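Local atomic coordinates of pyrrolidone-carboxylate peptidase (Deinococcus radiodurans R1, PDB entry 5Z48), a protein that removes N-terminal pyroglutamyl (5-oxoprolyl) groups from polypeptides as a cysteine exopeptidase, the following residue generally not being proline. Residues A141-Y144 with V145-V149; I197-A200 with V201-A205; A153-W156 with L157-G161; A123-A126 with A127-E130. All blocks are in the same frame, centred on the assembly; numbering follows the deposited sequence.

Contact 1. Residues A141-Y144 with V145-V149. With PCA (pyroglutamic acid), chain I.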
loop_
_atom_site.group_PDB
_atom_site.type_symbol
_atom_site.label_atom_id
_atom_site.label_comp_id
_atom_site.label_asym_id
_atom_site.label_seq_id
_atom_site.Cartn_x
_atom_site.Cartn_y
_atom_site.Cartn_z
ATOM N N ALA B 141 -2.450 -10.754 14.669
ATOM C CA ALA B 141 -2.830 -11.869 13.793
ATOM C C ALA B 141 -4.214 -11.670 13.179
ATOM O O ALA B 141 -4.755 -12.616 12.585
ATOM C CB ALA B 141 -2.798 -13.196 14.571
ATOM N N GLY B 142 -4.783 -10.466 13.298
ATOM C CA GLY B 142 -6.210 -10.269 13.065
ATOM C C GLY B 142 -7.009 -10.821 14.244
ATOM O O GLY B 142 -6.442 -11.251 15.224
ATOM N N LEU B 143 -8.348 -10.747 14.131
ATOM C CA LEU B 143 -9.258 -11.314 15.133
ATOM C C LEU B 143 -10.190 -12.355 14.490
ATOM O O LEU B 143 -11.298 -12.580 14.952
ATOM C CB LEU B 143 -10.033 -10.205 15.864
ATOM C CG LEU B 143 -9.078 -9.263 16.640
ATOM C CD1 LEU B 143 -9.961 -8.206 17.296
ATOM C CD2 LEU B 143 -8.254 -9.972 17.719
ATOM N N TYR B 144 -9.710 -13.009 13.409
ATOM C CA TYR B 144 -10.452 -14.030 12.686
ATOM C C TYR B 144 -10.001 -15.407 13.185
ATOM O O TYR B 144 -9.618 -15.536 14.342
ATOM C CB TYR B 144 -10.237 -13.804 11.186
ATOM C CG TYR B 144 -11.106 -14.533 10.147
ATOM C CD1 TYR B 144 -12.509 -14.560 10.180
ATOM C CD2 TYR B 144 -10.484 -15.123 9.064
ATOM C CE1 TYR B 144 -13.252 -15.182 9.165
ATOM C CE2 TYR B 144 -11.216 -15.748 8.046
ATOM C CZ TYR B 144 -12.595 -15.766 8.092
ATOM O OH TYR B 144 -13.300 -16.373 7.071
ATOM N N VAL B 145 -10.058 -16.435 12.351
ATOM C CA VAL B 145 -9.915 -17.794 12.891
ATOM C C VAL B 145 -8.452 -18.121 13.213
ATOM O O VAL B 145 -8.194 -18.892 14.152
ATOM C CB VAL B 145 -10.561 -18.834 11.938
ATOM C CG1 VAL B 145 -10.664 -20.233 12.613
ATOM C CG2 VAL B 145 -11.989 -18.439 11.534
ATOM N N CYS B 146 -7.465 -17.544 12.489
ATOM C CA CYS B 146 -6.059 -17.789 12.831
ATOM C C CYS B 146 -5.728 -17.257 14.219
ATOM O O CYS B 146 -5.125 -17.945 15.037
ATOM C CB CYS B 146 -5.134 -17.132 11.798
ATOM S SG CYS B 146 -5.252 -17.948 10.147
ATOM N N ASN B 147 -6.116 -16.015 14.504
ATOM C CA ASN B 147 -5.927 -15.527 15.861
ATOM C C ASN B 147 -6.629 -16.406 16.882
ATOM O O ASN B 147 -6.076 -16.693 17.959
ATOM C CB ASN B 147 -6.481 -14.115 15.958
ATOM C CG ASN B 147 -6.416 -13.581 17.384
ATOM O OD1 ASN B 147 -5.330 -13.157 17.832
ATOM N ND2 ASN B 147 -7.533 -13.615 18.091
ATOM N N PHE B 148 -7.863 -16.827 16.577
ATOM C CA PHE B 148 -8.620 -17.671 17.503
ATOM C C PHE B 148 -7.827 -18.917 17.876
ATOM O O PHE B 148 -7.754 -19.255 19.065
ATOM C CB PHE B 148 -9.979 -18.032 16.903
ATOM C CG PHE B 148 -10.725 -19.066 17.693
ATOM C CD1 PHE B 148 -10.526 -20.435 17.442
ATOM C CD2 PHE B 148 -11.559 -18.666 18.720
ATOM C CE1 PHE B 148 -11.188 -21.396 18.203
ATOM C CE2 PHE B 148 -12.240 -19.635 19.485
ATOM C CZ PHE B 148 -12.028 -20.988 19.222
ATOM N N VAL B 149 -7.224 -19.617 16.889
ATOM C CA VAL B 149 -6.568 -20.884 17.243
ATOM C C VAL B 149 -5.257 -20.630 17.975
ATOM O O VAL B 149 -4.844 -21.451 18.819
ATOM C CB VAL B 149 -6.381 -21.827 16.033
ATOM C CG1 VAL B 149 -7.726 -22.322 15.463
ATOM C CG2 VAL B 149 -5.495 -21.229 14.916
HETATM N N PCA I . -6.307 -17.195 7.199
HETATM C CA PCA I . -7.442 -16.670 7.950
HETATM C CB PCA I . -8.305 -17.867 8.384
HETATM C CG PCA I . -7.731 -19.122 7.726
HETATM C CD PCA I . -6.469 -18.618 7.074
HETATM O OE PCA I . -5.689 -19.378 6.490
HETATM C C PCA I . -6.946 -15.780 9.106
HETATM O O PCA I . -7.546 -15.677 10.181
HETATM O OXT PCA I . -5.858 -15.146 8.997
HETATM O O HOH W 1 -7.111 -14.051 12.438
HETATM O O HOH W 2 -3.528 -11.116 17.344
HETATM O O HOH W 3 -10.165 -14.545 17.113
#

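Contact 2. Residues I197-A200 with V201-A205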
loop_
_atom_site.group_PDB
_atom_site.type_symbol
_atom_site.label_atom_id
_atom_site.label_comp_id
_atom_site.label_asym_id
_atom_site.label_seq_id
_atom_site.Cartn_x
_atom_site.Cartn_y
_atom_site.Cartn_z
ATOM N N ILE B 197 6.999 -20.909 0.104
ATOM C CA ILE B 197 6.198 -20.924 1.336
ATOM C C ILE B 197 6.478 -22.186 2.134
ATOM O O ILE B 197 6.739 -22.131 3.346
ATOM C CB ILE B 197 4.705 -20.785 0.995
ATOM C CG1 ILE B 197 4.438 -19.407 0.380
ATOM C CG2 ILE B 197 3.840 -20.984 2.244
ATOM C CD1 ILE B 197 3.018 -19.260 -0.244
ATOM N N THR B 198 6.389 -23.349 1.480
ATOM C CA THR B 198 6.659 -24.601 2.191
ATOM C C THR B 198 8.060 -24.603 2.799
ATOM O O THR B 198 8.245 -25.068 3.936
ATOM C CB THR B 198 6.472 -25.790 1.231
ATOM O OG1 THR B 198 5.103 -25.830 0.822
ATOM C CG2 THR B 198 6.823 -27.140 1.878
ATOM N N ARG B 199 9.056 -24.158 2.046
ATOM C CA ARG B 199 10.413 -24.087 2.573
ATOM C C ARG B 199 10.481 -23.174 3.793
ATOM O O ARG B 199 11.184 -23.486 4.765
ATOM C CB ARG B 199 11.372 -23.604 1.489
ATOM C CG ARG B 199 12.836 -23.762 1.918
ATOM C CD ARG B 199 13.770 -23.497 0.755
ATOM N NE ARG B 199 13.658 -22.128 0.220
ATOM C CZ ARG B 199 14.487 -21.124 0.546
ATOM N NH1 ARG B 199 15.509 -21.312 1.389
ATOM N NH2 ARG B 199 14.341 -19.920 -0.007
ATOM N N ALA B 200 9.748 -22.046 3.781
ATOM C CA ALA B 200 9.747 -21.156 4.946
ATOM C C ALA B 200 9.173 -21.852 6.167
ATOM O O ALA B 200 9.676 -21.691 7.286
ATOM C CB ALA B 200 8.955 -19.867 4.630
ATOM N N VAL B 201 8.095 -22.610 5.980
ATOM C CA VAL B 201 7.502 -23.336 7.108
ATOM C C VAL B 201 8.481 -24.390 7.621
ATOM O O VAL B 201 8.647 -24.561 8.842
ATOM C CB VAL B 201 6.149 -23.944 6.684
ATOM C CG1 VAL B 201 5.526 -24.776 7.804
ATOM C CG2 VAL B 201 5.203 -22.804 6.295
ATOM N N ARG B 202 9.142 -25.093 6.707
ATOM C CA ARG B 202 10.124 -26.124 7.062
ATOM C C ARG B 202 11.277 -25.525 7.865
ATOM O O ARG B 202 11.676 -26.065 8.905
ATOM C CB ARG B 202 10.667 -26.785 5.797
ATOM C CG ARG B 202 11.680 -27.896 6.140
ATOM C CD ARG B 202 12.301 -28.549 4.931
ATOM N NE ARG B 202 13.287 -29.563 5.330
ATOM C CZ ARG B 202 13.555 -30.668 4.633
ATOM N NH1 ARG B 202 12.894 -30.914 3.505
ATOM N NH2 ARG B 202 14.475 -31.540 5.064
ATOM N N VAL B 203 11.817 -24.396 7.402
ATOM C CA VAL B 203 12.929 -23.747 8.099
ATOM C C VAL B 203 12.508 -23.304 9.503
ATOM O O VAL B 203 13.277 -23.457 10.472
ATOM C CB VAL B 203 13.478 -22.586 7.234
ATOM C CG1 VAL B 203 14.515 -21.717 7.978
ATOM C CG2 VAL B 203 14.144 -23.174 6.011
ATOM N N ALA B 204 11.284 -22.786 9.643
ATOM C CA ALA B 204 10.782 -22.430 10.969
ATOM C C ALA B 204 10.680 -23.653 11.851
ATOM O O ALA B 204 11.077 -23.602 13.021
ATOM C CB ALA B 204 9.430 -21.706 10.866
ATOM N N ALA B 205 10.129 -24.760 11.307
ATOM C CA ALA B 205 10.003 -26.002 12.085
ATOM C C ALA B 205 11.367 -26.486 12.568
ATOM O O ALA B 205 11.528 -26.878 13.739
ATOM C CB ALA B 205 9.341 -27.076 11.233
#

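Contact 3. Residues A153-W156 with L157-G161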
loop_
_atom_site.group_PDB
_atom_site.type_symbol
_atom_site.label_atom_id
_atom_site.label_comp_id
_atom_site.label_asym_id
_atom_site.label_seq_id
_atom_site.Cartn_x
_atom_site.Cartn_y
_atom_site.Cartn_z
ATOM N N ALA B 153 -4.818 -22.365 21.502
ATOM C CA ALA B 153 -3.747 -23.313 21.810
ATOM C C ALA B 153 -2.928 -22.846 23.010
ATOM O O ALA B 153 -2.581 -23.665 23.883
ATOM C CB ALA B 153 -2.854 -23.495 20.580
ATOM N N LEU B 154 -2.587 -21.553 23.075
ATOM C CA LEU B 154 -1.772 -21.077 24.192
ATOM C C LEU B 154 -2.521 -21.235 25.510
ATOM O O LEU B 154 -1.936 -21.638 26.521
ATOM C CB LEU B 154 -1.350 -19.623 23.934
ATOM C CG LEU B 154 -0.324 -19.462 22.822
ATOM C CD1 LEU B 154 -0.248 -17.981 22.372
ATOM C CD2 LEU B 154 1.075 -19.926 23.293
ATOM N N HIS B 155 -3.833 -20.952 25.501
ATOM C CA HIS B 155 -4.655 -21.101 26.701
ATOM C C HIS B 155 -4.722 -22.562 27.143
ATOM O O HIS B 155 -4.538 -22.861 28.334
ATOM C CB HIS B 155 -6.063 -20.579 26.412
ATOM C CG HIS B 155 -6.977 -20.646 27.595
ATOM N ND1 HIS B 155 -6.806 -19.846 28.702
ATOM C CD2 HIS B 155 -8.086 -21.386 27.829
ATOM C CE1 HIS B 155 -7.762 -20.105 29.583
ATOM N NE2 HIS B 155 -8.552 -21.038 29.080
ATOM N N TRP B 156 -5.007 -23.472 26.203
ATOM C CA TRP B 156 -5.099 -24.898 26.528
ATOM C C TRP B 156 -3.786 -25.395 27.121
ATOM O O TRP B 156 -3.767 -26.065 28.161
ATOM C CB TRP B 156 -5.472 -25.695 25.259
ATOM C CG TRP B 156 -5.790 -27.129 25.555
ATOM C CD1 TRP B 156 -7.033 -27.664 25.743
ATOM C CD2 TRP B 156 -4.855 -28.209 25.724
ATOM N NE1 TRP B 156 -6.931 -29.010 26.013
ATOM C CE2 TRP B 156 -5.611 -29.371 25.993
ATOM C CE3 TRP B 156 -3.452 -28.303 25.662
ATOM C CZ2 TRP B 156 -5.020 -30.621 26.220
ATOM C CZ3 TRP B 156 -2.863 -29.538 25.882
ATOM C CH2 TRP B 156 -3.649 -30.686 26.167
ATOM N N LEU B 157 -2.666 -25.044 26.477
ATOM C CA LEU B 157 -1.371 -25.487 26.978
ATOM C C LEU B 157 -1.119 -24.974 28.395
ATOM O O LEU B 157 -0.716 -25.740 29.277
ATOM C CB LEU B 157 -0.270 -25.044 26.028
ATOM C CG LEU B 157 -0.189 -25.832 24.707
ATOM C CD1 LEU B 157 0.734 -25.049 23.756
ATOM C CD2 LEU B 157 0.306 -27.264 24.923
ATOM N N ARG B 158 -1.410 -23.692 28.653
ATOM C CA ARG B 158 -1.207 -23.153 29.992
ATOM C C ARG B 158 -2.101 -23.860 31.008
ATOM O O ARG B 158 -1.643 -24.276 32.081
ATOM C CB ARG B 158 -1.469 -21.639 29.971
ATOM C CG ARG B 158 -1.338 -20.948 31.321
ATOM C CD ARG B 158 0.079 -20.979 31.830
ATOM N NE ARG B 158 1.029 -20.389 30.889
ATOM C CZ ARG B 158 2.349 -20.393 31.072
ATOM N NH1 ARG B 158 2.863 -20.962 32.160
ATOM N NH2 ARG B 158 3.158 -19.842 30.167
ATOM N N GLU B 159 -3.381 -24.036 30.666
ATOM C CA GLU B 159 -4.312 -24.649 31.621
ATOM C C GLU B 159 -3.993 -26.109 31.907
ATOM O O GLU B 159 -4.277 -26.583 33.016
ATOM C CB GLU B 159 -5.742 -24.538 31.092
ATOM C CG GLU B 159 -6.330 -23.120 31.073
ATOM C CD GLU B 159 -6.480 -22.515 32.456
ATOM O OE1 GLU B 159 -7.482 -22.846 33.116
ATOM O OE2 GLU B 159 -5.616 -21.697 32.868
ATOM N N HIS B 160 -3.274 -26.766 31.005
ATOM C CA HIS B 160 -2.923 -28.174 31.161
ATOM C C HIS B 160 -1.491 -28.352 31.653
ATOM O O HIS B 160 -0.937 -29.452 31.538
ATOM C CB HIS B 160 -3.147 -28.942 29.852
ATOM C CG HIS B 160 -4.593 -29.156 29.539
ATOM N ND1 HIS B 160 -5.220 -30.370 29.717
ATOM C CD2 HIS B 160 -5.563 -28.281 29.161
ATOM C CE1 HIS B 160 -6.505 -30.254 29.429
ATOM N NE2 HIS B 160 -6.744 -28.990 29.110
ATOM N N GLY B 161 -0.902 -27.316 32.246
ATOM C CA GLY B 161 0.431 -27.448 32.808
ATOM C C GLY B 161 1.533 -27.583 31.778
ATOM O O GLY B 161 2.636 -28.057 32.099
#

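Contact 4. Residues A123-A126 with A127-E130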
loop_
_atom_site.group_PDB
_atom_site.type_symbol
_atom_site.label_atom_id
_atom_site.label_comp_id
_atom_site.label_asym_id
_atom_site.label_seq_id
_atom_site.Cartn_x
_atom_site.Cartn_y
_atom_site.Cartn_z
ATOM N N ALA B 123 15.205 -16.645 16.925
ATOM C CA ALA B 123 15.912 -17.768 16.314
ATOM C C ALA B 123 15.281 -18.156 14.984
ATOM O O ALA B 123 15.981 -18.537 14.037
ATOM C CB ALA B 123 15.898 -18.956 17.261
ATOM N N ILE B 124 13.950 -18.075 14.888
ATOM C CA ILE B 124 13.315 -18.379 13.607
ATOM C C ILE B 124 13.665 -17.321 12.562
ATOM O O ILE B 124 14.005 -17.659 11.418
ATOM C CB ILE B 124 11.791 -18.509 13.780
ATOM C CG1 ILE B 124 11.441 -19.700 14.695
ATOM C CG2 ILE B 124 11.102 -18.674 12.398
ATOM C CD1 ILE B 124 9.948 -19.665 15.182
ATOM N N LEU B 125 13.577 -16.034 12.928
ATOM C CA LEU B 125 13.957 -14.980 11.977
ATOM C C LEU B 125 15.376 -15.166 11.485
ATOM O O LEU B 125 15.664 -14.975 10.292
ATOM C CB LEU B 125 13.807 -13.600 12.629
ATOM C CG LEU B 125 12.362 -13.152 12.922
ATOM C CD1 LEU B 125 12.367 -11.694 13.357
ATOM C CD2 LEU B 125 11.318 -13.380 11.827
ATOM N N ALA B 126 16.279 -15.570 12.377
ATOM C CA ALA B 126 17.674 -15.740 11.988
ATOM C C ALA B 126 17.830 -16.937 11.056
ATOM O O ALA B 126 18.600 -16.897 10.090
ATOM C CB ALA B 126 18.573 -15.905 13.219
ATOM N N ALA B 127 17.087 -18.015 11.333
ATOM C CA ALA B 127 17.156 -19.171 10.440
ATOM C C ALA B 127 16.609 -18.834 9.056
ATOM O O ALA B 127 17.182 -19.240 8.030
ATOM C CB ALA B 127 16.387 -20.349 11.055
ATOM N N TRP B 128 15.512 -18.075 9.017
ATOM C CA TRP B 128 14.971 -17.615 7.741
ATOM C C TRP B 128 15.997 -16.777 6.994
ATOM O O TRP B 128 16.213 -16.973 5.800
ATOM C CB TRP B 128 13.707 -16.773 7.961
ATOM C CG TRP B 128 12.420 -17.542 8.158
ATOM C CD1 TRP B 128 12.173 -18.862 7.864
ATOM C CD2 TRP B 128 11.202 -17.013 8.682
ATOM N NE1 TRP B 128 10.875 -19.181 8.169
ATOM C CE2 TRP B 128 10.252 -18.057 8.658
ATOM C CE3 TRP B 128 10.818 -15.744 9.148
ATOM C CZ2 TRP B 128 8.936 -17.885 9.129
ATOM C CZ3 TRP B 128 9.503 -15.575 9.580
ATOM C CH2 TRP B 128 8.576 -16.629 9.550
ATOM N N ARG B 129 16.630 -15.813 7.677
ATOM C CA ARG B 129 17.620 -14.971 6.992
ATOM C C ARG B 129 18.793 -15.794 6.452
ATOM O O ARG B 129 19.272 -15.574 5.320
ATOM C CB ARG B 129 18.108 -13.881 7.948
ATOM C CG ARG B 129 19.021 -12.862 7.211
ATOM C CD ARG B 129 19.122 -11.510 7.913
ATOM N NE ARG B 129 17.917 -10.677 7.757
ATOM C CZ ARG B 129 17.754 -9.777 6.781
ATOM N NH1 ARG B 129 18.696 -9.621 5.881
ATOM N NH2 ARG B 129 16.635 -9.061 6.705
ATOM N N GLU B 130 19.265 -16.768 7.233
ATOM C CA GLU B 130 20.352 -17.608 6.761
ATOM C C GLU B 130 19.939 -18.398 5.522
ATOM O O GLU B 130 20.761 -18.615 4.626
ATOM C CB GLU B 130 20.790 -18.541 7.900
ATOM C CG GLU B 130 22.168 -19.208 7.694
ATOM C CD GLU B 130 22.105 -20.483 6.861
ATOM O OE1 GLU B 130 21.010 -21.101 6.787
ATOM O OE2 GLU B 130 23.160 -20.876 6.282
#

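Contact 1. Residues A141-Y144 with V145-V149
The phenol ring of Tyr144 takes a methyl of Val145 over one face and the carboxylate of the bound pyroglutamic acid at its edge. CG2 of Val145 stands almost centrally above the ring, 4.1 Å from the Tyr144 centroid and 7° off the normal, a CH-pi contact between side chains that slant across one another. The ligand approaches close to the ring plane, with its atom O 3.2 Å from CD2 of Tyr144. Because CG of Tyr144 lies anti to the backbone N (chi1 -168°), the ring reaches along the ligand, and its hydroxyl bonds to the backbone oxygen of Pro95. Tyr144 is also the N-cap residue: its carbonyl receives the N-H of Phe148, 3.1 Å from Phe148 N to Tyr144 O, in the carbonyl plane.

Asn147 turns back over the loop, its amide running alongside Leu143, with CD2 of Leu143 3.7 Å from ND2 of Asn147. Both ends of this buried amide are satisfied: OD1 receives a water proton, while ND2 serves another water and Val87 O. Asparagine suits the place because it can accept and donate at once. A further water bridges Ala141 O, Tyr144 N, Asn147 N and the ligand oxygen.

Cys146, probably the nucleophile of a Cys-His-Glu triad with His171 and Glu83, gives its backbone N-H to PCA O (3.0 Å, 162°). A nucleophilic cysteine in the first turn of a helix, its own amide gripping the ligand's carboxyl oxygen, is consistent with the oxyanion site of a C15 cysteine peptidase.

Contact 2. Residues I197-A200 with V201-A205
Val201 and Val203 press their CG2 methyls onto backbone oxygens of the preceding turn, and this is the tight part of the contact. CG2 of Val201 sits 3.4 Å from Ile197 O, and CG2 of Val203 lies 3.2 Å from Arg199 O. In both valines CG2 is anti to the carbonyl carbon, which turns that branch back along the helix while CG1 takes the other direction. Such beta-branched side chains shield the main-chain bonds beneath them, including Val203 N to Arg199 O at 2.9 Å and Val201 N to Ile197 O at 3.0 Å. Ala204 is short enough to let a neighbouring helix close in, meeting Ile124 and Trp128 of helix 121-130, while Val201 packs on Leu29 of helix 21-29.

The solvent side is far looser. Arg199 and Val203 merely brush, with CG of Arg199 4.3 Å from CG2 of Val203. Arg202 touches the preceding turn through CB, 3.5 Å from Thr198 O, before its chain runs out extended from CG to NE (chi3 178°). Arginine fits these margins because its methylenes carry the guanidinium out from the helix surface to acidic residues one turn away on the same helix: Arg202 forms a salt bridge with Glu206, and Arg199 with Glu196.

The chemistry therefore divides by face of helix 194-211. The buried face combines apolar packing with hydrogen bonds such as Thr198 OG1 to Glu28, whereas the guanidinium groups tie successive turns and, through a hydrogen bond from Arg199 to Ala131 O, reach just past helix 121-130 of the same chain.

Contact 3. Residues A153-W156 with L157-G161
Trp156 leaves the helix with its CB 3.1 Å from Leu157 N, and because CG is anti to the backbone N (chi1 -171°) the indole swings toward the later turn, under the ring of His160. CD2 of Trp156 comes within 3.5 Å of CD2 of His160. At the ring fusion CE2 lies 3.3 Å from His160 NE2. Farther out, CZ2 faces ND1 of His160, and at the opposite edge CE3 and CZ3 touch Leu157 CD2, which lies in the indole plane. The six-membered ring and the imidazole stack face to face, centroids 3.8 Å apart and planes 13° from parallel.

The stack lies where helix 145-159 ends in a Schellman motif: Gly161, whose positive phi suits glycine, gives its N-H to Arg158 O, and Arg162 N turns back to Leu157 O. With an alanine in place of Trp156, the imidazole of His160 would probably lose its stacking partner and be set free to turn, and a gap would open beside Leu60 of helix 49-63.

One residue earlier on each turn, Glu159 CG rests over a face of the His155 ring, 3.8 Å from its centroid, while ND1 of that histidine bonds to Tyr115 OH.

Contact 4. Residues A123-A126 with A127-E130
Ile124 lays its CG2 methyl over a face of the Trp128 indole, 4.0 Å from the centroid of the six-membered ring and 14° off the normal. The pair is a CH-pi contact between residues i and i+4 of helix 121-130, a helix packed against strand 80-90 and helix 194-211. The two side chains lie alongside, pointing the same way. CG2 of Ile124 is anti to the backbone N, which carries this branch up the helix to meet CE2 of Trp128 at 3.9 Å. Isoleucine suits the spot because its CG2 fits between the indole face and Ala204, and the side chain also touches Leu82.

Leu125, three residues before the tryptophan, comes in obliquely: its CD2 lies 3.6 Å from Trp128 CE3 and as near to CZ3. The indole is thus gripped by two aliphatic side chains of the preceding turn. With a leucine in place of Trp128, the aromatic surface under Ile124 would go and Ala200 O of helix 194-211 would probably be left without the N-H donor that NE1 now supplies.

The small Ala127 lets Val203 of helix 194-211 come close. On the outer side Ala126 keeps the helix surface low, and Arg129 sends its guanidinium to Leu180 O of a third subunit. In the main chain Trp128 N is bonded to Ile124 O at 2.9 Å, the N-H...O angle being 168°.

In the fold
Along the chain the order is contact 4, contact 1, contact 3 and contact 2. Contacts 1 and 3 occupy the two ends of helix 145-159, their centres about 17 Å apart. Contacts 2 and 4 lie on helices 194-211 and 121-130, on the other side of the chain's centre from contact 1; their centres are about 11 Å apart and they touch directly, Ala204 CB against Ile124 CG2. The mixed sheet lies between these helix groups, as expected of an alpha/beta/alpha sandwich. Its strands 80-90 and 167-172 bring Glu83 and His171 toward Cys146 at the start of helix 145-159, so contact 1 holds the probable catalytic site while contacts 2, 3 and 4 lie away from it.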